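Local coordinates for protein cellulase (Xanthomonas axonopodis pv. citri, PDB 5HOS) that probably hydrolyses internal beta-1,4-glucosidic bonds of cellulose and related glucans, as an endoglucanase of glycoside hydrolase family 5, at residues L27-E38 against M299-W310; L48-A57 against Q92-N102. All coordinates share one frame; numbering follows the deposited sequence.

Contact 1: L27-E38 against M299-W310; sequences LKYAGVNLSGAE and MGWSWWAAGAWW. With SO4 (sulfate ion), chain B.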
loop_
_atom_site.group_PDB
_atom_site.type_symbol
_atom_site.label_atom_id
_atom_site.label_comp_id
_atom_site.label_asym_id
_atom_site.label_seq_id
_atom_site.Cartn_x
_atom_site.Cartn_y
_atom_site.Cartn_z
ATOM N N LEU A 27 0.413 6.596 -15.902
ATOM C CA LEU A 27 0.322 5.433 -14.952
ATOM C C LEU A 27 1.487 4.494 -15.205
ATOM O O LEU A 27 1.643 4.005 -16.325
ATOM C CB LEU A 27 -0.980 4.650 -15.121
ATOM C CG LEU A 27 -2.215 5.059 -14.313
ATOM C CD1 LEU A 27 -3.460 4.422 -14.904
ATOM C CD2 LEU A 27 -2.062 4.641 -12.860
ATOM N N LYS A 28 2.294 4.259 -14.173
ATOM C CA LYS A 28 3.506 3.442 -14.267
ATOM C C LYS A 28 3.355 2.072 -13.602
ATOM O O LYS A 28 3.928 1.091 -14.076
ATOM C CB LYS A 28 4.678 4.208 -13.637
ATOM C CG LYS A 28 6.010 3.475 -13.649
ATOM C CD LYS A 28 7.148 4.412 -13.283
ATOM C CE LYS A 28 8.486 3.694 -13.267
ATOM N NZ LYS A 28 9.594 4.637 -12.963
ATOM N N TYR A 29 2.604 2.001 -12.506
ATOM C CA TYR A 29 2.550 0.790 -11.683
ATOM C C TYR A 29 1.145 0.201 -11.637
ATOM O O TYR A 29 0.175 0.921 -11.403
ATOM C CB TYR A 29 3.018 1.106 -10.267
ATOM C CG TYR A 29 4.409 1.711 -10.174
ATOM C CD1 TYR A 29 5.537 0.911 -10.214
ATOM C CD2 TYR A 29 4.587 3.086 -10.023
ATOM C CE1 TYR A 29 6.807 1.454 -10.129
ATOM C CE2 TYR A 29 5.854 3.643 -9.929
ATOM C CZ TYR A 29 6.958 2.817 -9.985
ATOM O OH TYR A 29 8.218 3.332 -9.879
ATOM N N ALA A 30 1.046 -1.109 -11.861
ATOM C CA ALA A 30 -0.216 -1.839 -11.754
ATOM C C ALA A 30 0.079 -3.166 -11.094
ATOM O O ALA A 30 0.909 -3.935 -11.581
ATOM C CB ALA A 30 -0.817 -2.072 -13.117
ATOM N N GLY A 31 -0.596 -3.453 -9.994
ATOM C CA GLY A 31 -0.282 -4.666 -9.289
ATOM C C GLY A 31 -1.253 -5.106 -8.235
ATOM O O GLY A 31 -2.447 -4.787 -8.285
ATOM N N VAL A 32 -0.713 -5.846 -7.279
ATOM C CA VAL A 32 -1.513 -6.591 -6.336
ATOM C C VAL A 32 -0.822 -6.653 -4.976
ATOM O O VAL A 32 0.407 -6.717 -4.890
ATOM C CB VAL A 32 -1.786 -8.009 -6.887
ATOM C CG1 VAL A 32 -0.503 -8.831 -6.979
ATOM C CG2 VAL A 32 -2.847 -8.722 -6.061
ATOM N N ASN A 33 -1.625 -6.622 -3.922
ATOM C CA ASN A 33 -1.143 -6.880 -2.573
ATOM C C ASN A 33 -1.007 -8.382 -2.368
ATOM O O ASN A 33 -1.962 -9.120 -2.606
ATOM C CB ASN A 33 -2.110 -6.329 -1.525
ATOM C CG ASN A 33 -1.988 -4.839 -1.349
ATOM O OD1 ASN A 33 -1.251 -4.378 -0.476
ATOM N ND2 ASN A 33 -2.730 -4.073 -2.157
ATOM N N LEU A 34 0.173 -8.829 -1.945
ATOM C CA LEU A 34 0.370 -10.217 -1.536
ATOM C C LEU A 34 0.381 -10.250 -0.024
ATOM O O LEU A 34 1.403 -9.976 0.615
ATOM C CB LEU A 34 1.657 -10.807 -2.125
ATOM C CG LEU A 34 1.726 -10.917 -3.645
ATOM C CD1 LEU A 34 2.992 -11.666 -4.049
ATOM C CD2 LEU A 34 0.502 -11.608 -4.226
ATOM N N SER A 35 -0.790 -10.549 0.533
ATOM C CA SER A 35 -0.992 -10.600 1.966
ATOM C C SER A 35 -0.471 -11.922 2.505
ATOM O O SER A 35 -0.635 -12.955 1.864
ATOM C CB SER A 35 -2.485 -10.479 2.295
ATOM O OG SER A 35 -2.698 -10.639 3.678
ATOM N N GLY A 36 0.120 -11.884 3.695
ATOM C CA GLY A 36 0.645 -13.089 4.336
ATOM C C GLY A 36 1.679 -12.855 5.419
ATOM O O GLY A 36 1.678 -13.556 6.413
ATOM N N ALA A 37 2.580 -11.891 5.227
ATOM C CA ALA A 37 3.661 -11.643 6.195
ATOM C C ALA A 37 3.218 -10.769 7.381
ATOM O O ALA A 37 3.893 -10.739 8.415
ATOM C CB ALA A 37 4.871 -11.021 5.494
ATOM N N GLU A 38 2.081 -10.085 7.228
ATOM C CA GLU A 38 1.553 -9.158 8.226
ATOM C C GLU A 38 0.523 -9.778 9.176
ATOM O O GLU A 38 0.167 -9.156 10.183
ATOM C CB GLU A 38 0.933 -7.934 7.529
ATOM C CG GLU A 38 -0.517 -8.045 7.040
ATOM C CD GLU A 38 -0.721 -8.860 5.763
ATOM O OE1 GLU A 38 0.201 -9.581 5.301
ATOM O OE2 GLU A 38 -1.833 -8.782 5.211
ATOM N N MET A 299 -0.445 7.761 -10.558
ATOM C CA MET A 299 0.823 7.120 -10.906
ATOM C C MET A 299 0.776 5.585 -10.817
ATOM O O MET A 299 1.576 4.902 -11.438
ATOM C CB MET A 299 1.955 7.686 -10.014
ATOM C CG MET A 299 2.263 6.968 -8.665
ATOM S SD MET A 299 4.063 7.187 -8.579
ATOM C CE MET A 299 4.240 6.088 -7.210
ATOM N N GLY A 300 -0.140 5.039 -10.027
ATOM C CA GLY A 300 -0.215 3.604 -9.870
ATOM C C GLY A 300 -1.348 3.122 -9.002
ATOM O O GLY A 300 -2.019 3.908 -8.323
ATOM N N TRP A 301 -1.569 1.817 -9.053
ATOM C CA TRP A 301 -2.542 1.157 -8.181
ATOM C C TRP A 301 -2.136 -0.263 -7.862
ATOM O O TRP A 301 -1.348 -0.865 -8.586
ATOM C CB TRP A 301 -3.951 1.187 -8.780
ATOM C CG TRP A 301 -4.118 0.713 -10.231
ATOM C CD1 TRP A 301 -4.295 1.513 -11.317
ATOM C CD2 TRP A 301 -4.203 -0.639 -10.718
ATOM N NE1 TRP A 301 -4.454 0.762 -12.450
ATOM C CE2 TRP A 301 -4.408 -0.565 -12.116
ATOM C CE3 TRP A 301 -4.114 -1.903 -10.118
ATOM C CZ2 TRP A 301 -4.522 -1.707 -12.926
ATOM C CZ3 TRP A 301 -4.232 -3.041 -10.930
ATOM C CH2 TRP A 301 -4.439 -2.929 -12.314
ATOM N N SER A 302 -2.674 -0.784 -6.759
ATOM C CA SER A 302 -2.443 -2.165 -6.361
ATOM C C SER A 302 -3.676 -2.709 -5.645
ATOM O O SER A 302 -4.135 -2.156 -4.641
ATOM C CB SER A 302 -1.157 -2.335 -5.514
ATOM O OG SER A 302 -1.078 -1.426 -4.424
ATOM N N TRP A 303 -4.227 -3.767 -6.234
ATOM C CA TRP A 303 -5.435 -4.442 -5.766
ATOM C C TRP A 303 -5.225 -5.127 -4.425
ATOM O O TRP A 303 -4.162 -5.713 -4.182
ATOM C CB TRP A 303 -5.820 -5.493 -6.816
ATOM C CG TRP A 303 -6.928 -6.419 -6.462
ATOM C CD1 TRP A 303 -6.835 -7.600 -5.774
ATOM C CD2 TRP A 303 -8.296 -6.263 -6.815
ATOM N NE1 TRP A 303 -8.076 -8.181 -5.666
ATOM C CE2 TRP A 303 -8.990 -7.386 -6.307
ATOM C CE3 TRP A 303 -9.010 -5.284 -7.522
ATOM C CZ2 TRP A 303 -10.365 -7.553 -6.481
ATOM C CZ3 TRP A 303 -10.377 -5.448 -7.694
ATOM C CH2 TRP A 303 -11.038 -6.572 -7.177
ATOM N N TRP A 304 -6.239 -5.064 -3.563
ATOM C CA TRP A 304 -6.262 -5.836 -2.323
ATOM C C TRP A 304 -7.309 -6.945 -2.517
ATOM O O TRP A 304 -8.490 -6.628 -2.651
ATOM C CB TRP A 304 -6.649 -4.964 -1.117
ATOM C CG TRP A 304 -6.602 -5.755 0.153
ATOM C CD1 TRP A 304 -7.586 -6.548 0.661
ATOM C CD2 TRP A 304 -5.491 -5.875 1.046
ATOM N NE1 TRP A 304 -7.162 -7.148 1.823
ATOM C CE2 TRP A 304 -5.877 -6.759 2.080
ATOM C CE3 TRP A 304 -4.204 -5.332 1.070
ATOM C CZ2 TRP A 304 -5.026 -7.093 3.136
ATOM C CZ3 TRP A 304 -3.354 -5.668 2.118
ATOM C CH2 TRP A 304 -3.766 -6.547 3.135
ATOM N N ALA A 305 -6.933 -8.225 -2.537
ATOM C CA ALA A 305 -5.555 -8.736 -2.384
ATOM C C ALA A 305 -5.457 -10.129 -2.978
ATOM O O ALA A 305 -6.447 -10.689 -3.422
ATOM C CB ALA A 305 -5.164 -8.787 -0.915
ATOM N N ALA A 306 -4.241 -10.665 -2.984
ATOM C CA ALA A 306 -3.998 -12.076 -3.220
ATOM C C ALA A 306 -3.071 -12.581 -2.105
ATOM O O ALA A 306 -2.814 -11.872 -1.129
ATOM C CB ALA A 306 -3.401 -12.286 -4.603
ATOM N N GLY A 307 -2.570 -13.799 -2.251
ATOM C CA GLY A 307 -1.801 -14.458 -1.202
ATOM C C GLY A 307 -2.399 -15.829 -0.979
ATOM O O GLY A 307 -3.610 -16.022 -1.137
ATOM N N ALA A 308 -1.548 -16.773 -0.601
ATOM C CA ALA A 308 -1.917 -18.188 -0.575
ATOM C C ALA A 308 -2.873 -18.598 0.555
ATOM O O ALA A 308 -3.487 -19.668 0.469
ATOM C CB ALA A 308 -0.655 -19.050 -0.533
ATOM N N TRP A 309 -3.001 -17.777 1.603
ATOM C CA TRP A 309 -3.766 -18.168 2.802
ATOM C C TRP A 309 -5.139 -17.507 2.980
ATOM O O TRP A 309 -5.758 -17.671 4.033
ATOM C CB TRP A 309 -2.901 -17.972 4.062
ATOM C CG TRP A 309 -1.765 -18.978 4.221
ATOM C CD1 TRP A 309 -1.473 -20.048 3.410
ATOM C CD2 TRP A 309 -0.805 -19.016 5.285
ATOM N NE1 TRP A 309 -0.382 -20.727 3.896
ATOM C CE2 TRP A 309 0.044 -20.123 5.050
ATOM C CE3 TRP A 309 -0.579 -18.220 6.414
ATOM C CZ2 TRP A 309 1.112 -20.446 5.900
ATOM C CZ3 TRP A 309 0.477 -18.544 7.267
ATOM C CH2 TRP A 309 1.309 -19.649 7.002
ATOM N N TRP A 310 -5.639 -16.799 1.964
ATOM C CA TRP A 310 -6.996 -16.241 2.032
ATOM C C TRP A 310 -8.010 -17.379 2.033
ATOM O O TRP A 310 -7.819 -18.389 1.354
ATOM C CB TRP A 310 -7.309 -15.295 0.856
ATOM C CG TRP A 310 -6.669 -13.944 0.950
ATOM C CD1 TRP A 310 -5.680 -13.452 0.150
ATOM C CD2 TRP A 310 -6.989 -12.899 1.882
ATOM N NE1 TRP A 310 -5.356 -12.173 0.525
ATOM C CE2 TRP A 310 -6.142 -11.806 1.586
ATOM C CE3 TRP A 310 -7.904 -12.779 2.940
ATOM C CZ2 TRP A 310 -6.178 -10.608 2.313
ATOM C CZ3 TRP A 310 -7.940 -11.581 3.665
ATOM C CH2 TRP A 310 -7.079 -10.514 3.344
HETATM S S SO4 B . 8.352 7.195 -10.315
HETATM O O1 SO4 B . 8.778 8.219 -9.327
HETATM O O2 SO4 B . 9.014 7.469 -11.611
HETATM O O3 SO4 B . 8.736 5.856 -9.837
HETATM O O4 SO4 B . 6.892 7.279 -10.519
HETATM O O HOH W 1 -2.230 -14.986 2.372
#
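Residues 29-34 and 299-303 pair as parallel strands whose axes approach to 4.0 Å. They are the first and last strands of the (beta/alpha)8 barrel typical of family 5, and their pairing closes the barrel. Backbone bonds run from Lys28 N and Tyr29 N, both to Met299 O, as far as Ser35 N to Ala306 O. The register slips by one residue between Val32 and Leu34, a beta bulge. It falls where the chain turns at Trp304 and a cis peptide precedes Ala305. At the bulge, Ala306 N meets Asn33 O at 2.8 Å, and the bond is nearly straight (174°).

Trp303 O takes two donors from Asn33. The backbone N lies almost in line with the carbonyl, whereas ND2, 3.0 Å from Trp303 O, sits well above its plane. Asn33 CG also packs 3.3 Å from Trp304 CE3, with the amide and ring planes 54° apart. The amide oxygen, OD1, accepts from Arg72, so the group is held at both ends.

On the Ala30 side of the sheet, the Trp301 side chain folds back over the neighbouring strand (chi1 51°). Ala30 CB lies over the face of its six-membered ring, 3.9 Å from the centroid. Helix 330-341 adds Ile340 to this layer.

At the N-terminal end, Met299 SD stands at the edge of the Tyr29 ring in a Met-aromatic contact. A sulfate, probably from the crystallisation liquor, is bound here by Lys28, Tyr29, Arg223 and Arg266. At the C-terminal end, Glu38 receives Gly36 N on OE1. Ser35 OG donates to Glu38 OE2 at 2.6 Å, and that same oxygen reaches the edge of Trp304 at CH2.

Contact 2: L48-A57 against Q92-N102; sequences LNIDYRYPAA and QLALIRQAVAN
Gln92 joins two tyrosines of the loop through its side-chain amide. Tyr54 OH donates to Gln92 OE1 at 2.7 Å, approaching from above the carbonyl plane. Gln92 NE2 donates to Tyr52 OH at 3.0 Å, and that hydroxyl lies close to the amide plane. With one bond on each end, the amide's rotation is fixed. The Gln92 chain bends at chi2 (72°), which brings the amide round to the loop. Arg79 of helix 77-80 touches both Tyr52 and Gln92.

Farther along, two waters each link Pro55 O to Asn102 ND2, the shorter path measuring 2.6 Å from Pro55 O to the water. A third water donates to both Ala57 O and Asn102 O.

The contact packs the loop between the first barrel strand and helix 57-65 against helix 90-105, an outer helix of the (beta/alpha)8 fold. The Tyr54 ring carries most of the packing. Leu95 CB sits over the centre of its ring, 3.6 Å from the centroid, in a CH-pi contact. Ile96 CG1 comes within 3.6 Å of Tyr54 OH, and Ala99 CB lies at the ring edge. Leu73 and Ile75 of strand 70-75 also touch Tyr54. Nearer the surface, Leu48 and Leu95 meet tip to tip, Leu48 CD2 to Leu95 CD1 being 4.0 Å. Ala57 CB rests against the Asn102 amide, 3.6 Å from Asn102 OD1.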
loop_
_atom_site.group_PDB
_atom_site.type_symbol
_atom_site.label_atom_id
_atom_site.label_comp_id
_atom_site.label_asym_id
_atom_site.label_seq_id
_atom_site.Cartn_x
_atom_site.Cartn_y
_atom_site.Cartn_z
ATOM N N LEU A 48 7.526 -18.423 11.143
ATOM C CA LEU A 48 7.408 -18.466 9.692
ATOM C C LEU A 48 6.795 -19.787 9.243
ATOM O O LEU A 48 7.181 -20.843 9.726
ATOM C CB LEU A 48 8.786 -18.276 9.042
ATOM C CG LEU A 48 8.879 -18.287 7.512
ATOM C CD1 LEU A 48 8.160 -17.090 6.901
ATOM C CD2 LEU A 48 10.343 -18.314 7.099
ATOM N N ASN A 49 5.830 -19.694 8.330
ATOM C CA ASN A 49 5.087 -20.835 7.773
ATOM C C ASN A 49 4.066 -21.494 8.697
ATOM O O ASN A 49 3.504 -22.528 8.339
ATOM C CB ASN A 49 6.037 -21.879 7.156
ATOM C CG ASN A 49 6.823 -21.317 5.998
ATOM O OD1 ASN A 49 6.290 -20.550 5.192
ATOM N ND2 ASN A 49 8.095 -21.682 5.905
ATOM N N ILE A 50 3.808 -20.876 9.850
ATOM C CA ILE A 50 2.757 -21.293 10.782
ATOM C C ILE A 50 1.823 -20.096 11.036
ATOM O O ILE A 50 0.632 -20.157 10.713
ATOM C CB ILE A 50 3.360 -21.832 12.101
ATOM C CG1 ILE A 50 4.151 -23.119 11.820
ATOM C CG2 ILE A 50 2.261 -22.110 13.124
ATOM C CD1 ILE A 50 5.083 -23.558 12.929
ATOM N N ASP A 51 2.369 -19.016 11.601
ATOM C CA ASP A 51 1.604 -17.783 11.855
ATOM C C ASP A 51 1.525 -16.832 10.655
ATOM O O ASP A 51 0.539 -16.110 10.503
ATOM C CB ASP A 51 2.209 -17.025 13.037
ATOM C CG ASP A 51 2.150 -17.817 14.309
ATOM O OD1 ASP A 51 1.055 -18.314 14.628
ATOM O OD2 ASP A 51 3.194 -17.936 14.982
ATOM N N TYR A 52 2.576 -16.810 9.838
ATOM C CA TYR A 52 2.643 -15.944 8.662
ATOM C C TYR A 52 3.550 -16.585 7.604
ATOM O O TYR A 52 4.263 -17.542 7.897
ATOM C CB TYR A 52 3.182 -14.568 9.070
ATOM C CG TYR A 52 4.643 -14.560 9.493
ATOM C CD1 TYR A 52 5.017 -14.886 10.791
ATOM C CD2 TYR A 52 5.654 -14.200 8.585
ATOM C CE1 TYR A 52 6.350 -14.869 11.184
ATOM C CE2 TYR A 52 6.988 -14.193 8.966
ATOM C CZ TYR A 52 7.334 -14.516 10.259
ATOM O OH TYR A 52 8.655 -14.498 10.638
ATOM N N ARG A 53 3.521 -16.032 6.392
ATOM C CA ARG A 53 4.271 -16.561 5.244
ATOM C C ARG A 53 4.728 -15.423 4.344
ATOM O O ARG A 53 4.133 -14.344 4.353
ATOM C CB ARG A 53 3.387 -17.503 4.411
ATOM C CG ARG A 53 2.158 -16.823 3.808
ATOM C CD ARG A 53 1.390 -17.701 2.835
ATOM N NE ARG A 53 2.070 -17.881 1.547
ATOM C CZ ARG A 53 2.796 -18.944 1.182
ATOM N NH1 ARG A 53 2.992 -19.981 2.003
ATOM N NH2 ARG A 53 3.344 -18.971 -0.034
ATOM N N TYR A 54 5.771 -15.685 3.562
ATOM C CA TYR A 54 6.129 -14.845 2.426
ATOM C C TYR A 54 5.729 -15.571 1.137
ATOM O O TYR A 54 5.552 -16.793 1.141
ATOM C CB TYR A 54 7.625 -14.496 2.452
ATOM C CG TYR A 54 7.940 -13.322 3.360
ATOM C CD1 TYR A 54 7.862 -13.444 4.745
ATOM C CD2 TYR A 54 8.303 -12.079 2.832
ATOM C CE1 TYR A 54 8.130 -12.369 5.580
ATOM C CE2 TYR A 54 8.576 -11.000 3.659
ATOM C CZ TYR A 54 8.490 -11.145 5.029
ATOM O OH TYR A 54 8.762 -10.079 5.852
ATOM N N PRO A 55 5.559 -14.827 0.034
ATOM C CA PRO A 55 5.132 -15.478 -1.207
ATOM C C PRO A 55 6.191 -16.402 -1.825
ATOM O O PRO A 55 7.382 -16.122 -1.732
ATOM C CB PRO A 55 4.843 -14.294 -2.150
ATOM C CG PRO A 55 4.796 -13.083 -1.285
ATOM C CD PRO A 55 5.714 -13.370 -0.144
ATOM N N ALA A 56 5.750 -17.502 -2.436
ATOM C CA ALA A 56 6.626 -18.338 -3.262
ATOM C C ALA A 56 7.040 -17.563 -4.505
ATOM O O ALA A 56 6.330 -16.671 -4.936
ATOM C CB ALA A 56 5.917 -19.625 -3.660
ATOM N N ALA A 57 8.185 -17.917 -5.084
ATOM C CA ALA A 57 8.692 -17.229 -6.281
ATOM C C ALA A 57 7.707 -17.260 -7.466
ATOM O O ALA A 57 7.584 -16.271 -8.199
ATOM C CB ALA A 57 10.043 -17.807 -6.694
ATOM N N GLN A 92 14.096 -11.703 8.994
ATOM C CA GLN A 92 12.981 -10.978 8.391
ATOM C C GLN A 92 13.504 -10.109 7.247
ATOM O O GLN A 92 12.887 -10.047 6.179
ATOM C CB GLN A 92 12.237 -10.134 9.431
ATOM C CG GLN A 92 10.815 -9.742 9.026
ATOM C CD GLN A 92 9.792 -10.871 9.049
ATOM O OE1 GLN A 92 8.738 -10.751 8.425
ATOM N NE2 GLN A 92 10.078 -11.952 9.764
ATOM N N LEU A 93 14.650 -9.466 7.463
ATOM C CA LEU A 93 15.283 -8.689 6.396
ATOM C C LEU A 93 15.651 -9.565 5.196
ATOM O O LEU A 93 15.408 -9.176 4.052
ATOM C CB LEU A 93 16.506 -7.936 6.905
ATOM C CG LEU A 93 17.226 -7.041 5.881
ATOM C CD1 LEU A 93 16.283 -6.032 5.232
ATOM C CD2 LEU A 93 18.391 -6.341 6.567
ATOM N N ALA A 94 16.214 -10.744 5.449
ATOM C CA ALA A 94 16.513 -11.695 4.364
ATOM C C ALA A 94 15.249 -12.161 3.634
ATOM O O ALA A 94 15.271 -12.327 2.426
ATOM C CB ALA A 94 17.302 -12.888 4.883
ATOM N N LEU A 95 14.142 -12.353 4.356
ATOM C CA LEU A 95 12.866 -12.677 3.696
ATOM C C LEU A 95 12.419 -11.580 2.745
ATOM O O LEU A 95 11.979 -11.867 1.645
ATOM C CB LEU A 95 11.757 -12.984 4.704
ATOM C CG LEU A 95 11.916 -14.351 5.361
ATOM C CD1 LEU A 95 11.167 -14.406 6.686
ATOM C CD2 LEU A 95 11.460 -15.455 4.419
ATOM N N ILE A 96 12.549 -10.329 3.165
ATOM C CA ILE A 96 12.186 -9.195 2.307
ATOM C C ILE A 96 13.155 -9.127 1.124
ATOM O O ILE A 96 12.726 -8.910 0.002
ATOM C CB ILE A 96 12.123 -7.858 3.082
ATOM C CG1 ILE A 96 11.025 -7.930 4.154
ATOM C CG2 ILE A 96 11.834 -6.688 2.142
ATOM C CD1 ILE A 96 11.099 -6.830 5.197
ATOM N N ARG A 97 14.447 -9.340 1.364
ATOM C CA ARG A 97 15.416 -9.394 0.251
ATOM C C ARG A 97 15.078 -10.484 -0.766
ATOM O O ARG A 97 15.241 -10.285 -1.966
ATOM C CB ARG A 97 16.839 -9.602 0.752
ATOM C CG ARG A 97 17.474 -8.391 1.396
ATOM C CD ARG A 97 18.968 -8.621 1.544
ATOM N NE ARG A 97 19.582 -7.668 2.460
ATOM C CZ ARG A 97 19.818 -6.385 2.194
ATOM N NH1 ARG A 97 19.487 -5.845 1.025
ATOM N NH2 ARG A 97 20.386 -5.625 3.121
ATOM N N GLN A 98 14.607 -11.631 -0.284
ATOM C CA GLN A 98 14.185 -12.711 -1.173
ATOM C C GLN A 98 12.944 -12.322 -1.986
ATOM O O GLN A 98 12.841 -12.671 -3.162
ATOM C CB GLN A 98 13.875 -13.988 -0.388
ATOM C CG GLN A 98 13.756 -15.230 -1.268
ATOM C CD GLN A 98 15.073 -15.609 -1.945
ATOM O OE1 GLN A 98 16.123 -15.629 -1.312
ATOM N NE2 GLN A 98 15.017 -15.922 -3.235
ATOM N N ALA A 99 11.991 -11.653 -1.337
ATOM C CA ALA A 99 10.791 -11.158 -2.004
ATOM C C ALA A 99 11.157 -10.192 -3.122
ATOM O O ALA A 99 10.650 -10.319 -4.230
ATOM C CB ALA A 99 9.843 -10.488 -1.011
ATOM N N VAL A 100 12.061 -9.258 -2.834
ATOM C CA VAL A 100 12.555 -8.313 -3.850
ATOM C C VAL A 100 13.242 -9.055 -5.005
ATOM O O VAL A 100 12.994 -8.741 -6.172
ATOM C CB VAL A 100 13.488 -7.240 -3.230
ATOM C CG1 VAL A 100 14.163 -6.390 -4.302
ATOM C CG2 VAL A 100 12.705 -6.338 -2.283
ATOM N N ALA A 101 14.095 -10.030 -4.683
ATOM C CA ALA A 101 14.758 -10.835 -5.714
ATOM C C ALA A 101 13.749 -11.619 -6.561
ATOM O O ALA A 101 13.825 -11.611 -7.781
ATOM C CB ALA A 101 15.784 -11.770 -5.088
ATOM N N ASN A 102 12.782 -12.259 -5.900
ATOM C CA ASN A 102 11.712 -12.962 -6.597
ATOM C C ASN A 102 10.926 -12.040 -7.533
ATOM O O ASN A 102 10.638 -12.407 -8.671
ATOM C CB ASN A 102 10.733 -13.597 -5.600
ATOM C CG ASN A 102 11.309 -14.805 -4.877
ATOM O OD1 ASN A 102 12.291 -15.393 -5.301
ATOM N ND2 ASN A 102 10.674 -15.184 -3.775
HETATM O O HOH W 2 8.790 -13.904 -1.765
HETATM O O HOH W 3 10.056 -17.530 -1.592
HETATM O O HOH W 4 9.799 -14.935 -9.432
#

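Overall arrangement
The two contacts lie in one (beta/alpha)8 barrel, with centres about 15 Å apart. Contact 1 is buried, its centre about 8 Å from that of the chain. Contact 2 is farther out, at about 17 Å. Along the chain, residues 27-38 come first, then 48-57 and 92-102, and finally 299-310. Contact 1 therefore joins the first and last strands of the barrel, while contact 2 packs an early loop on an outer helix. They touch directly: Gly36 O is probably hydrogen-bonded to Arg53 N, Ala37 CB packs on Tyr54, and Arg53 makes a cation-pi contact with Trp309. The loop at 48-57 thus lies between helix 90-105 and the loops that follow the closing strands.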